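Local coordinates for vitamin B12-binding protein (Vibrio cholerae O395, PDB 5YSC) that binds vitamin B12 in the periplasm and probably delivers it to the membrane subunits of the BtuCDF ABC transporter, at residues W240-D245 and E259-Y264. Numbering follows the deposited sequence.
Sequences WALNAD and EQVCTY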
loop_
_atom_site.group_PDB
_atom_site.type_symbol
_atom_site.label_atom_id
_atom_site.label_comp_id
_atom_site.label_asym_id
_atom_site.label_seq_id
_atom_site.Cartn_x
_atom_site.Cartn_y
_atom_site.Cartn_z
ATOM N N TRP A 240 -3.871 14.334 11.119
ATOM C CA TRP A 240 -2.496 14.228 10.660
ATOM C C TRP A 240 -2.429 13.657 9.252
ATOM O O TRP A 240 -3.214 12.788 8.862
ATOM C CB TRP A 240 -1.679 13.330 11.584
ATOM C CG TRP A 240 -1.506 13.841 12.968
ATOM C CD1 TRP A 240 -0.885 14.996 13.325
ATOM C CD2 TRP A 240 -1.878 13.186 14.204
ATOM N NE1 TRP A 240 -0.866 15.120 14.705
ATOM C CE2 TRP A 240 -1.462 14.022 15.260
ATOM C CE3 TRP A 240 -2.508 11.969 14.516
ATOM C CZ2 TRP A 240 -1.665 13.684 16.607
ATOM C CZ3 TRP A 240 -2.703 11.634 15.841
ATOM C CH2 TRP A 240 -2.279 12.491 16.876
ATOM N N ALA A 241 -1.463 14.151 8.491
ATOM C CA ALA A 241 -1.134 13.537 7.213
ATOM C C ALA A 241 -0.318 12.274 7.405
ATOM O O ALA A 241 0.537 12.220 8.283
ATOM C CB ALA A 241 -0.331 14.482 6.351
ATOM N N LEU A 242 -0.532 11.293 6.521
ATOM C CA LEU A 242 0.307 10.113 6.415
ATOM C C LEU A 242 0.949 10.105 5.041
ATOM O O LEU A 242 0.365 10.606 4.077
ATOM C CB LEU A 242 -0.501 8.831 6.613
ATOM C CG LEU A 242 -1.099 8.718 8.021
ATOM C CD1 LEU A 242 -2.016 7.492 8.111
ATOM C CD2 LEU A 242 -0.032 8.674 9.113
ATOM N N ASN A 243 2.157 9.543 4.960
ATOM C CA ASN A 243 2.827 9.366 3.677
ATOM C C ASN A 243 2.162 8.229 2.891
ATOM O O ASN A 243 2.228 7.047 3.263
ATOM C CB ASN A 243 4.311 9.115 3.908
ATOM C CG ASN A 243 5.084 8.947 2.629
ATOM O OD1 ASN A 243 4.669 8.264 1.719
ATOM N ND2 ASN A 243 6.250 9.560 2.584
ATOM N N ALA A 244 1.479 8.605 1.808
ATOM C CA ALA A 244 0.676 7.662 1.044
ATOM C C ALA A 244 1.539 6.651 0.294
ATOM O O ALA A 244 1.119 5.491 0.104
ATOM C CB ALA A 244 -0.224 8.428 0.074
ATOM N N ASP A 245 2.738 7.048 -0.135
ATOM C CA ASP A 245 3.630 6.106 -0.816
ATOM C C ASP A 245 4.009 4.947 0.100
ATOM O O ASP A 245 4.048 3.785 -0.319
ATOM C CB ASP A 245 4.887 6.829 -1.303
ATOM C CG ASP A 245 4.644 7.807 -2.454
ATOM O OD1 ASP A 245 3.496 7.940 -2.949
ATOM O OD2 ASP A 245 5.664 8.494 -2.836
ATOM N N GLU A 259 5.816 2.798 11.445
ATOM C CA GLU A 259 6.350 3.728 12.443
ATOM C C GLU A 259 5.507 5.009 12.516
ATOM O O GLU A 259 5.209 5.518 13.612
ATOM C CB GLU A 259 7.834 4.005 12.105
ATOM C CG GLU A 259 8.733 4.148 13.257
ATOM C CD GLU A 259 10.192 4.256 12.837
ATOM O OE1 GLU A 259 10.777 3.228 12.393
ATOM O OE2 GLU A 259 10.749 5.375 12.981
ATOM N N GLN A 260 5.149 5.584 11.366
ATOM C CA GLN A 260 4.441 6.867 11.360
ATOM C C GLN A 260 3.068 6.716 11.993
ATOM O O GLN A 260 2.675 7.498 12.868
ATOM C CB GLN A 260 4.314 7.396 9.920
ATOM C CG GLN A 260 3.705 8.788 9.825
ATOM C CD GLN A 260 3.580 9.293 8.421
ATOM O OE1 GLN A 260 3.126 8.591 7.519
ATOM N NE2 GLN A 260 3.969 10.542 8.228
ATOM N N VAL A 261 2.322 5.704 11.538
ATOM C CA VAL A 261 0.989 5.445 12.060
ATOM C C VAL A 261 1.037 5.159 13.549
ATOM O O VAL A 261 0.279 5.749 14.333
ATOM C CB VAL A 261 0.330 4.273 11.299
ATOM C CG1 VAL A 261 -0.921 3.746 12.049
ATOM C CG2 VAL A 261 -0.022 4.773 9.946
ATOM N N CYS A 262 1.929 4.246 13.943
ATOM C CA CYS A 262 2.038 3.803 15.329
ATOM C C CYS A 262 2.480 4.929 16.252
ATOM O O CYS A 262 2.004 5.036 17.395
ATOM C CB CYS A 262 3.018 2.657 15.412
ATOM S SG CYS A 262 2.400 1.019 15.065
ATOM N N THR A 263 3.389 5.776 15.787
ATOM C CA THR A 263 3.779 6.927 16.601
ATOM C C THR A 263 2.596 7.861 16.835
ATOM O O THR A 263 2.366 8.316 17.956
ATOM C CB THR A 263 4.939 7.676 15.942
ATOM O OG1 THR A 263 6.108 6.851 15.940
ATOM C CG2 THR A 263 5.222 9.031 16.691
ATOM N N TYR A 264 1.817 8.145 15.788
ATOM C CA TYR A 264 0.640 8.995 15.928
ATOM C C TYR A 264 -0.434 8.368 16.816
ATOM O O TYR A 264 -1.052 9.062 17.634
ATOM C CB TYR A 264 0.054 9.311 14.552
ATOM C CG TYR A 264 0.727 10.468 13.829
ATOM C CD1 TYR A 264 0.931 11.689 14.479
ATOM C CD2 TYR A 264 1.119 10.372 12.488
ATOM C CE1 TYR A 264 1.526 12.760 13.846
ATOM C CE2 TYR A 264 1.724 11.456 11.848
ATOM C CZ TYR A 264 1.917 12.640 12.532
ATOM O OH TYR A 264 2.517 13.717 11.936
HETATM O O HOH W 1 2.301 13.979 9.426
HETATM O O HOH W 2 2.584 6.319 6.022
#
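Tyr264 lies flat against the indole of Trp240, joining the C-terminal helix 254-267 to strand 239-241, an outermost strand of the parallel sheet in the C-terminal lobe of this periplasmic binding protein fold. The rings form an offset stack: the phenol sits over the five-membered ring of Trp240, centroids 3.9 Å apart and planes 18° from parallel. Trp240 CB adds a CH-pi contact over the same phenol, 3.8 Å from the Tyr264 ring centroid. The CB of Tyr264 already points at the strand, and with CG anti to the carbonyl carbon (chi1 -83°) the ring is laid over the indole.

Apolar packing continues through both methyls of Leu242. Val261 CG2 lies nearest to Leu242 CD1, at 3.8 Å, while Leu242 CD2 rests against the Tyr264 ring, 3.9 Å from Tyr264 CD2, and alongside CG and CD of Gln260. Phe179 of helix 176-181 touches both Leu242 and Val261, tying this patch to the rest of the lobe.

The direct polar link comes from Gln260. Its chain, extended beyond CG, carries OE1 to Asn243 N, which donates a nearly straight bond of 2.9 Å (169°) in the carbonyl plane, onto a lone pair. Asn243 is the N-cap of helix 244-248, its OD1 accepting from Trp246 N; Asp245 in that helix hydrogen-bonds cyanocobalamin. The glutamine thus ties helix 254-267 to the backbone just before helix 244-248.

Two waters bridge the segments. One joins Ala241 O to Tyr264 OH; the other donates to Asn243 O and, at 2.8 Å, to Gln260 OE1, giving that amide oxygen a second donor.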